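Local coordinates for protein AA9 family lytic polysaccharide monooxygenase cel61B (Hypocrea jecorina, PDB 2VTC) that oxidatively cleaves glycosidic bonds in crystalline and amorphous polysaccharides such as cellulose, using one active-site copper ion, a reducing agent and O2 or H2O2, at residues G21-F26 against F99-G104; Y32-I37 against P51-W56. All coordinates share one frame; numbering follows the deposited sequence.

How the contacts relate
The two contacts share one antiparallel sheet, with their centres about 11 Å apart. In contact 1 strand 22-28 pairs with strand 96-102; strand 31-34, which follows directly in sequence, lies on the other side of 22-28 as an edge strand of the sheet and supplies the first half of contact 2. The chain then runs through helix 38-47 and returns as the loop 51-56, so contact 2 is completed well before strand 96-102 arrives. Gly35 N and Asn33 N probably donate to Gln24 O and Phe26 O, joining the contacts, and both touch the first sugar on Asn25. Contact 1 reaches toward the copper site, while contact 2 lies away from it.

Contact 1 of 2, residues G21-F26 against F99-G104; sequences GQVQNF and FQWGPG. With NAG (2-acetamido-2-deoxy-beta-D-glucopyranose), chain C; NAG (2-acetamido-2-deoxy-beta-D-glucopyranose), chain B.
Val23 and Trp101 form a non-hydrogen-bonded antiparallel pair, Val23 CG2 lying over one indole face, 3.8 Å from the centroid of the Trp101 five-membered ring in a CH-pi contact. Branched valine suits this place, because its CG1 turns to the edge of the Phe99 ring. Beyond it, Gln24 and Asn25 stand where the partner strand has Gln100 alone, a beta bulge: Gln24 N donates to Gln100 O, and Gln100 N to Asn25 O.

Gln24 CB lies 3.6 Å from O5 of NAG chain C, the sugar on Asn25; CG passes the sugar O6, and CD reaches N of the cis-proline Pro103. At the tip, OE1 accepts an in-plane hydrogen bond on a lone pair from Gln22 NE2 (3.1 Å), while Gln24 NE2 lies 2.7 Å from O6. With an alanine in this place Gln22 NE2 would probably lose its acceptor, and a gap would open beside O6 and Pro103.

Gly102 fits because any side chain would strike that O6, and NAG chain B N2 donates to Pro103 O. Trp101 NE1 hydrogen-bonds His178, and its ring adjoins Tyr195 of the catalytic copper site (nickel in this crystal). The strands thus hold the glycan on a polar face, opposite an aromatic one packed beside the metal.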
ATOM      1  N   GLY A  21      -3.522   6.425  -9.910  1.00 24.04           N
ATOM      2  CA  GLY A  21      -4.503   6.719  -8.880  1.00 23.95           C
ATOM      3  C   GLY A  21      -3.789   6.783  -7.531  1.00 23.31           C
ATOM      4  O   GLY A  21      -2.631   6.392  -7.442  1.00 23.24           O
ATOM      5  N   GLN A  22      -4.480   7.253  -6.504  1.00 24.23           N
ATOM      6  CA  GLN A  22      -3.902   7.325  -5.147  1.00 23.97           C
ATOM      7  C   GLN A  22      -4.981   7.039  -4.109  1.00 23.71           C
ATOM      8  O   GLN A  22      -6.173   7.140  -4.405  1.00 22.81           O
ATOM      9  CB  GLN A  22      -3.281   8.718  -4.919  1.00 24.02           C
ATOM     10  CG  GLN A  22      -4.316   9.838  -4.807  1.00 24.69           C
ATOM     11  CD  GLN A  22      -3.725  11.239  -4.683  1.00 26.14           C
ATOM     12  OE1 GLN A  22      -2.526  11.431  -4.406  1.00 28.88           O
ATOM     13  NE2 GLN A  22      -4.570  12.230  -4.899  1.00 26.75           N
ATOM     14  N   VAL A  23      -4.583   6.683  -2.883  1.00 22.48           N
ATOM     15  CA  VAL A  23      -5.540   6.558  -1.801  1.00 23.72           C
ATOM     16  C   VAL A  23      -5.834   7.974  -1.311  1.00 24.47           C
ATOM     17  O   VAL A  23      -4.938   8.656  -0.817  1.00 26.05           O
ATOM     18  CB  VAL A  23      -4.995   5.660  -0.642  1.00 22.80           C
ATOM     19  CG1 VAL A  23      -5.882   5.757   0.584  1.00 22.95           C
ATOM     20  CG2 VAL A  23      -4.899   4.223  -1.107  1.00 22.95           C
ATOM     21  N   GLN A  24      -7.073   8.430  -1.488  1.00 24.91           N
ATOM     22  CA  GLN A  24      -7.414   9.819  -1.142  1.00 24.72           C
ATOM     23  C   GLN A  24      -8.025   9.967   0.236  1.00 25.18           C
ATOM     24  O   GLN A  24      -8.008  11.063   0.836  1.00 25.51           O
ATOM     25  CB  GLN A  24      -8.339  10.427  -2.207  1.00 24.84           C
ATOM     26  CG  GLN A  24      -7.680  10.616  -3.534  1.00 24.22           C
ATOM     27  CD  GLN A  24      -8.311  11.736  -4.367  1.00 25.15           C
ATOM     28  OE1 GLN A  24      -7.612  12.446  -5.094  1.00 29.16           O
ATOM     29  NE2 GLN A  24      -9.623  11.885  -4.270  1.00 25.38           N
ATOM     30  N   ASN A  25      -8.588   8.866   0.720  1.00 24.08           N
ATOM     31  CA  ASN A  25      -9.195   8.775   2.022  1.00 25.36           C
ATOM     32  C   ASN A  25      -9.440   7.309   2.335  1.00 24.65           C
ATOM     33  O   ASN A  25      -9.176   6.426   1.496  1.00 25.84           O
ATOM     34  CB  ASN A  25     -10.477   9.630   2.137  1.00 24.96           C
ATOM     35  CG  ASN A  25     -11.499   9.361   1.015  1.00 26.20           C
ATOM     36  OD1 ASN A  25     -12.088   8.279   0.953  1.00 25.65           O
ATOM     37  ND2 ASN A  25     -11.740  10.385   0.173  1.00 27.35           N
ATOM     38  N   PHE A  26      -9.867   7.044   3.555  1.00 25.39           N
ATOM     39  CA  PHE A  26     -10.076   5.682   4.010  1.00 25.03           C
ATOM     40  C   PHE A  26     -10.990   5.710   5.219  1.00 26.52           C
ATOM     41  O   PHE A  26     -11.112   6.757   5.897  1.00 26.29           O
ATOM     42  CB  PHE A  26      -8.720   4.977   4.305  1.00 25.33           C
ATOM     43  CG  PHE A  26      -7.869   5.674   5.359  1.00 24.00           C
ATOM     44  CD1 PHE A  26      -7.845   5.196   6.667  1.00 24.38           C
ATOM     45  CD2 PHE A  26      -7.083   6.789   5.025  1.00 25.11           C
ATOM     46  CE1 PHE A  26      -7.055   5.840   7.655  1.00 24.12           C
ATOM     47  CE2 PHE A  26      -6.290   7.437   6.002  1.00 23.75           C
ATOM     48  CZ  PHE A  26      -6.279   6.949   7.311  1.00 24.73           C
ATOM     49  N   PHE A  99      -9.596   1.189   2.089  1.00 23.16           N
ATOM     50  CA  PHE A  99      -8.831   2.168   1.331  1.00 23.09           C
ATOM     51  C   PHE A  99      -9.668   2.585   0.128  1.00 23.79           C
ATOM     52  O   PHE A  99     -10.159   1.729  -0.612  1.00 24.15           O
ATOM     53  CB  PHE A  99      -7.485   1.589   0.866  1.00 23.05           C
ATOM     54  CG  PHE A  99      -6.544   1.237   1.988  1.00 23.14           C
ATOM     55  CD1 PHE A  99      -5.705   2.214   2.525  1.00 23.18           C
ATOM     56  CD2 PHE A  99      -6.471  -0.065   2.485  1.00 23.45           C
ATOM     57  CE1 PHE A  99      -4.803   1.902   3.561  1.00 22.61           C
ATOM     58  CE2 PHE A  99      -5.582  -0.398   3.530  1.00 23.78           C
ATOM     59  CZ  PHE A  99      -4.745   0.606   4.059  1.00 22.36           C
ATOM     60  N   GLN A 100      -9.829   3.890  -0.047  1.00 23.78           N
ATOM     61  CA  GLN A 100     -10.577   4.440  -1.177  1.00 23.50           C
ATOM     62  C   GLN A 100      -9.623   5.057  -2.185  1.00 23.14           C
ATOM     63  O   GLN A 100      -8.974   6.078  -1.927  1.00 23.47           O
ATOM     64  CB  GLN A 100     -11.620   5.458  -0.696  1.00 23.68           C
ATOM     65  CG  GLN A 100     -12.277   6.259  -1.824  1.00 24.24           C
ATOM     66  CD  GLN A 100     -13.267   5.434  -2.645  1.00 24.00           C
ATOM     67  OE1 GLN A 100     -12.995   5.065  -3.801  1.00 26.61           O
ATOM     68  NE2 GLN A 100     -14.406   5.143  -2.054  1.00 23.67           N
ATOM     69  N   TRP A 101      -9.528   4.423  -3.350  1.00 22.79           N
ATOM     70  CA  TRP A 101      -8.683   4.918  -4.421  1.00 22.33           C
ATOM     71  C   TRP A 101      -9.440   5.919  -5.304  1.00 23.66           C
ATOM     72  O   TRP A 101     -10.678   5.877  -5.400  1.00 23.27           O
ATOM     73  CB  TRP A 101      -8.165   3.754  -5.277  1.00 22.00           C
ATOM     74  CG  TRP A 101      -7.167   2.874  -4.562  1.00 20.56           C
ATOM     75  CD1 TRP A 101      -7.447   1.891  -3.671  1.00 19.92           C
ATOM     76  CD2 TRP A 101      -5.739   2.918  -4.692  1.00 19.54           C
ATOM     77  NE1 TRP A 101      -6.277   1.310  -3.225  1.00 20.41           N
ATOM     78  CE2 TRP A 101      -5.215   1.912  -3.847  1.00 19.97           C
ATOM     79  CE3 TRP A 101      -4.852   3.699  -5.453  1.00 18.84           C
ATOM     80  CZ2 TRP A 101      -3.830   1.673  -3.718  1.00 19.47           C
ATOM     81  CZ3 TRP A 101      -3.464   3.465  -5.336  1.00 19.84           C
ATOM     82  CH2 TRP A 101      -2.975   2.449  -4.460  1.00 19.30           C
ATOM     83  N   GLY A 102      -8.696   6.818  -5.932  1.00 24.76           N
ATOM     84  CA  GLY A 102      -9.324   7.858  -6.748  1.00 26.73           C
ATOM     85  C   GLY A 102      -8.314   8.833  -7.303  1.00 27.43           C
ATOM     86  O   GLY A 102      -7.098   8.597  -7.194  1.00 27.77           O
ATOM     87  N   PRO A 103      -8.793   9.955  -7.879  1.00 28.26           N
ATOM     88  CA  PRO A 103     -10.207  10.395  -7.966  1.00 28.89           C
ATOM     89  C   PRO A 103     -11.048   9.685  -9.047  1.00 29.47           C
ATOM     90  O   PRO A 103     -12.288   9.682  -8.963  1.00 30.72           O
ATOM     91  CB  PRO A 103     -10.092  11.889  -8.297  1.00 29.42           C
ATOM     92  CG  PRO A 103      -8.774  12.020  -9.035  1.00 27.74           C
ATOM     93  CD  PRO A 103      -7.864  10.908  -8.518  1.00 28.18           C
ATOM     94  N   GLY A 104     -10.388   9.111 -10.044  1.00 29.17           N
ATOM     95  CA  GLY A 104     -11.096   8.400 -11.115  1.00 29.07           C
ATOM     96  C   GLY A 104     -11.159   6.898 -10.885  1.00 28.80           C
ATOM     97  O   GLY A 104     -10.511   6.366  -9.987  1.00 28.56           O
TER
HETATM   98  C1  NAG C   1     -12.669  10.185  -0.927  1.00 28.39           C
HETATM   99  C2  NAG C   1     -13.436  11.487  -1.190  1.00 29.39           C
HETATM  100  C3  NAG C   1     -14.364  11.383  -2.421  1.00 30.61           C
HETATM  101  C4  NAG C   1     -13.670  10.746  -3.639  1.00 31.65           C
HETATM  102  C5  NAG C   1     -12.799   9.552  -3.204  1.00 29.47           C
HETATM  103  C6  NAG C   1     -11.963   8.942  -4.325  1.00 25.78           C
HETATM  104  C7  NAG C   1     -14.093  13.150   0.479  1.00 30.02           C
HETATM  105  C8  NAG C   1     -15.048  13.492   1.584  1.00 30.04           C
HETATM  106  N2  NAG C   1     -14.206  11.919  -0.034  1.00 30.85           N
HETATM  107  O3  NAG C   1     -14.857  12.674  -2.754  1.00 32.43           O
HETATM  108  O4  NAG C   1     -14.625  10.290  -4.590  1.00 33.19           O
HETATM  109  O5  NAG C   1     -11.942   9.901  -2.116  1.00 28.59           O
HETATM  110  O6  NAG C   1     -11.298   9.918  -5.092  1.00 26.29           O
HETATM  111  O7  NAG C   1     -13.265  13.976   0.088  1.00 31.27           O
HETATM  112  C1  NAG B   2     -14.562  11.058  -5.806  1.00 36.45           C
HETATM  113  C2  NAG B   2     -15.151  10.224  -6.950  1.00 37.03           C
HETATM  114  C3  NAG B   2     -15.381  11.050  -8.225  1.00 39.17           C
HETATM  115  C4  NAG B   2     -16.003  12.418  -7.938  1.00 40.28           C
HETATM  116  C5  NAG B   2     -15.225  13.123  -6.821  1.00 39.85           C
HETATM  117  C6  NAG B   2     -15.817  14.493  -6.485  1.00 40.13           C
HETATM  118  C7  NAG B   2     -14.566   7.834  -6.833  1.00 31.00           C
HETATM  119  C8  NAG B   2     -13.684   6.751  -7.368  1.00 30.56           C
HETATM  120  N2  NAG B   2     -14.311   9.072  -7.264  1.00 34.11           N
HETATM  121  O3  NAG B   2     -16.244  10.324  -9.074  1.00 40.76           O
HETATM  122  O4  NAG B   2     -16.030  13.210  -9.111  1.00 42.67           O
HETATM  123  O5  NAG B   2     -15.248  12.297  -5.664  1.00 38.19           O
HETATM  124  O6  NAG B   2     -17.137  14.331  -6.006  1.00 40.43           O
HETATM  125  O7  NAG B   2     -15.442   7.545  -6.020  1.00 31.06           O

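Contact 2 of 2, residues Y32-I37 against P51-W56. With NAG (2-acetamido-2-deoxy-beta-D-glucopyranose), chain C.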
ATOM      1  N   TYR A  32     -14.822   8.032   8.601  1.00 30.90           N
ATOM      2  CA  TYR A  32     -14.012   8.735   7.599  1.00 29.75           C
ATOM      3  C   TYR A  32     -12.691   9.321   8.126  1.00 29.58           C
ATOM      4  O   TYR A  32     -12.641   9.946   9.202  1.00 29.50           O
ATOM      5  CB  TYR A  32     -14.815   9.859   6.949  1.00 29.86           C
ATOM      6  CG  TYR A  32     -14.089  10.584   5.843  1.00 29.12           C
ATOM      7  CD1 TYR A  32     -14.153  10.124   4.521  1.00 28.00           C
ATOM      8  CD2 TYR A  32     -13.335  11.729   6.109  1.00 27.43           C
ATOM      9  CE1 TYR A  32     -13.502  10.783   3.508  1.00 27.55           C
ATOM     10  CE2 TYR A  32     -12.671  12.401   5.087  1.00 28.25           C
ATOM     11  CZ  TYR A  32     -12.753  11.914   3.793  1.00 27.96           C
ATOM     12  OH  TYR A  32     -12.104  12.564   2.774  1.00 29.23           O
ATOM     13  N   ASN A  33     -11.637   9.119   7.335  1.00 28.21           N
ATOM     14  CA  ASN A  33     -10.313   9.674   7.585  1.00 27.18           C
ATOM     15  C   ASN A  33      -9.769  10.268   6.301  1.00 26.32           C
ATOM     16  O   ASN A  33      -9.795   9.612   5.251  1.00 26.55           O
ATOM     17  CB  ASN A  33      -9.351   8.578   8.081  1.00 27.10           C
ATOM     18  CG  ASN A  33      -9.616   8.159   9.517  1.00 28.60           C
ATOM     19  OD1 ASN A  33      -8.943   8.634  10.439  1.00 29.56           O
ATOM     20  ND2 ASN A  33     -10.600   7.269   9.722  1.00 27.11           N
ATOM     21  N   GLN A  34      -9.263  11.502   6.372  1.00 25.95           N
ATOM     22  CA  GLN A  34      -8.702  12.177   5.213  1.00 25.34           C
ATOM     23  C   GLN A  34      -7.316  11.625   4.850  1.00 25.29           C
ATOM     24  O   GLN A  34      -6.460  11.458   5.729  1.00 24.98           O
ATOM     25  CB  GLN A  34      -8.634  13.696   5.458  1.00 25.09           C
ATOM     26  CG  GLN A  34      -8.205  14.526   4.255  1.00 26.73           C
ATOM     27  CD  GLN A  34      -9.108  14.319   3.056  1.00 27.46           C
ATOM     28  OE1 GLN A  34      -8.642  13.981   1.958  1.00 30.32           O
ATOM     29  NE2 GLN A  34     -10.404  14.481   3.267  1.00 26.02           N
ATOM     30  N   GLY A  35      -7.116  11.303   3.572  1.00 24.84           N
ATOM     31  CA  GLY A  35      -5.808  10.877   3.070  1.00 24.26           C
ATOM     32  C   GLY A  35      -5.062  12.005   2.395  1.00 23.91           C
ATOM     33  O   GLY A  35      -5.566  13.143   2.329  1.00 24.06           O
ATOM     34  N   PHE A  36      -3.860  11.718   1.895  1.00 22.63           N
ATOM     35  CA  PHE A  36      -3.112  12.722   1.157  1.00 23.44           C
ATOM     36  C   PHE A  36      -3.660  12.805  -0.265  1.00 24.68           C
ATOM     37  O   PHE A  36      -3.794  11.776  -0.952  1.00 25.78           O
ATOM     38  CB  PHE A  36      -1.609  12.422   1.122  1.00 22.23           C
ATOM     39  CG  PHE A  36      -0.800  13.486   0.433  1.00 21.87           C
ATOM     40  CD1 PHE A  36      -0.391  14.640   1.129  1.00 21.42           C
ATOM     41  CD2 PHE A  36      -0.451  13.365  -0.907  1.00 21.89           C
ATOM     42  CE1 PHE A  36       0.367  15.621   0.491  1.00 22.36           C
ATOM     43  CE2 PHE A  36       0.302  14.349  -1.555  1.00 24.23           C
ATOM     44  CZ  PHE A  36       0.702  15.495  -0.839  1.00 23.30           C
ATOM     45  N   ILE A  37      -3.972  14.018  -0.703  1.00 25.62           N
ATOM     46  CA  ILE A  37      -4.412  14.245  -2.083  1.00 26.84           C
ATOM     47  C   ILE A  37      -3.443  15.143  -2.847  1.00 28.03           C
ATOM     48  O   ILE A  37      -2.723  15.956  -2.267  1.00 27.87           O
ATOM     49  CB  ILE A  37      -5.855  14.813  -2.137  1.00 26.93           C
ATOM     50  CG1 ILE A  37      -5.920  16.197  -1.465  1.00 26.28           C
ATOM     51  CG2 ILE A  37      -6.826  13.829  -1.506  1.00 26.38           C
ATOM     52  CD1 ILE A  37      -7.316  16.843  -1.452  1.00 27.18           C
ATOM     53  N   PRO A  51      -2.787  20.874   4.737  1.00 26.75           N
ATOM     54  CA  PRO A  51      -3.511  20.249   5.850  1.00 26.20           C
ATOM     55  C   PRO A  51      -2.791  19.052   6.451  1.00 26.19           C
ATOM     56  O   PRO A  51      -2.147  18.277   5.730  1.00 26.48           O
ATOM     57  CB  PRO A  51      -4.830  19.805   5.207  1.00 26.31           C
ATOM     58  CG  PRO A  51      -5.039  20.789   4.131  1.00 26.93           C
ATOM     59  CD  PRO A  51      -3.664  20.973   3.552  1.00 26.63           C
ATOM     60  N   ASN A  52      -2.892  18.916   7.770  1.00 26.14           N
ATOM     61  CA  ASN A  52      -2.237  17.808   8.483  1.00 25.32           C
ATOM     62  C   ASN A  52      -3.087  16.556   8.387  1.00 24.89           C
ATOM     63  O   ASN A  52      -4.209  16.531   8.895  1.00 25.00           O
ATOM     64  CB  ASN A  52      -1.952  18.195   9.947  1.00 25.46           C
ATOM     65  CG  ASN A  52      -1.017  19.379  10.051  1.00 26.35           C
ATOM     66  OD1 ASN A  52      -0.004  19.462   9.332  1.00 24.70           O
ATOM     67  ND2 ASN A  52      -1.356  20.327  10.936  1.00 29.81           N
ATOM     68  N   VAL A  53      -2.559  15.527   7.715  1.00 23.49           N
ATOM     69  CA  VAL A  53      -3.313  14.288   7.484  1.00 23.09           C
ATOM     70  C   VAL A  53      -2.498  13.034   7.795  1.00 22.65           C
ATOM     71  O   VAL A  53      -1.281  13.111   7.932  1.00 21.55           O
ATOM     72  CB  VAL A  53      -3.860  14.204   6.020  1.00 23.29           C
ATOM     73  CG1 VAL A  53      -4.872  15.335   5.763  1.00 23.05           C
ATOM     74  CG2 VAL A  53      -2.712  14.205   4.994  1.00 23.56           C
ATOM     75  N   ALA A  54      -3.194  11.898   7.924  1.00 21.08           N
ATOM     76  CA  ALA A  54      -2.573  10.599   8.199  1.00 20.81           C
ATOM     77  C   ALA A  54      -1.900   9.962   6.971  1.00 20.37           C
ATOM     78  O   ALA A  54      -1.013   9.116   7.111  1.00 19.12           O
ATOM     79  CB  ALA A  54      -3.599   9.650   8.767  1.00 20.61           C
ATOM     80  N   GLY A  55      -2.343  10.338   5.771  1.00 19.99           N
ATOM     81  CA  GLY A  55      -1.723   9.809   4.553  1.00 19.42           C
ATOM     82  C   GLY A  55      -0.378  10.473   4.313  1.00 19.17           C
ATOM     83  O   GLY A  55      -0.224  11.678   4.579  1.00 19.71           O
ATOM     84  N   TRP A  56       0.593   9.710   3.813  1.00 18.55           N
ATOM     85  CA  TRP A  56       1.926  10.246   3.561  1.00 18.24           C
ATOM     86  C   TRP A  56       1.951  11.248   2.403  1.00 18.96           C
ATOM     87  O   TRP A  56       1.280  11.064   1.376  1.00 18.78           O
ATOM     88  CB  TRP A  56       2.937   9.118   3.333  1.00 17.72           C
ATOM     89  CG  TRP A  56       3.355   8.400   4.602  1.00 14.47           C
ATOM     90  CD1 TRP A  56       2.554   8.024   5.633  1.00 15.07           C
ATOM     91  CD2 TRP A  56       4.685   7.957   4.934  1.00 14.98           C
ATOM     92  NE1 TRP A  56       3.306   7.373   6.621  1.00 15.29           N
ATOM     93  CE2 TRP A  56       4.612   7.334   6.212  1.00 14.64           C
ATOM     94  CE3 TRP A  56       5.939   8.051   4.291  1.00 15.86           C
ATOM     95  CZ2 TRP A  56       5.737   6.801   6.855  1.00 15.32           C
ATOM     96  CZ3 TRP A  56       7.076   7.515   4.942  1.00 16.45           C
ATOM     97  CH2 TRP A  56       6.950   6.885   6.213  1.00 14.80           C
TER
HETATM   98  C1  NAG C   1     -12.669  10.185  -0.927  1.00 28.39           C
HETATM   99  C2  NAG C   1     -13.436  11.487  -1.190  1.00 29.39           C
HETATM  100  C3  NAG C   1     -14.364  11.383  -2.421  1.00 30.61           C
HETATM  101  C4  NAG C   1     -13.670  10.746  -3.639  1.00 31.65           C
HETATM  102  C5  NAG C   1     -12.799   9.552  -3.204  1.00 29.47           C
HETATM  103  C6  NAG C   1     -11.963   8.942  -4.325  1.00 25.78           C
HETATM  104  C7  NAG C   1     -14.093  13.150   0.479  1.00 30.02           C
HETATM  105  C8  NAG C   1     -15.048  13.492   1.584  1.00 30.04           C
HETATM  106  N2  NAG C   1     -14.206  11.919  -0.034  1.00 30.85           N
HETATM  107  O3  NAG C   1     -14.857  12.674  -2.754  1.00 32.43           O
HETATM  108  O4  NAG C   1     -14.625  10.290  -4.590  1.00 33.19           O
HETATM  109  O5  NAG C   1     -11.942   9.901  -2.116  1.00 28.59           O
HETATM  110  O6  NAG C   1     -11.298   9.918  -5.092  1.00 26.29           O
HETATM  111  O7  NAG C   1     -13.265  13.976   0.088  1.00 31.27           O
HETATM  112  O   HOH W   1      -6.047  12.246   8.250  1.00 25.19           O
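Gln34, Gly35 and Phe36 meet Val53, Gly55 and the Trp56 carbonyl in a small packing contact between the end of edge strand 31-34 and an irregular loop, without a direct hydrogen bond across it. Val53 carries most of the apolar packing. Its CG1 rests on the aliphatic part of Gln34, 3.7 Å from Gln34 CG, while its CG2 turns to the following backbone, 4.1 Å from Phe36 CA. Two branches on one beta carbon let a single valine touch three successive residues.

The polar link is indirect: one water donates to Gln34 O at 2.7 Å and accepts from Ala54 N at 2.9 Å. Next to it the chains draw together, Gly35 CA and Gly55 CA being 4.5 Å apart. A beta carbon on Gly55 would run into Phe36 N, which explains the glycine, although the closeness buries Gly55 N without a partner. Phe36 CB lies 3.2 Å from Trp56 O; with CG anti to the backbone N (chi1 -177°) the ring starts beside that oxygen, and its end leads away from 51-56 to meet the Tyr57 ring. At the start of the strand, Tyr32 lies against the glycan, its CZ 3.6 Å from the acetamido methyl C8 of NAG chain C.

Around the contact, Tyr40 of helix 38-47 touches Gln34 and Val53, Ala54 packs on Ala89 of strand 89-92, and backbone hydrogen bonds of Ala54 with Asn200 and Trp56 with Cys198 tie the loop to strand 193-204.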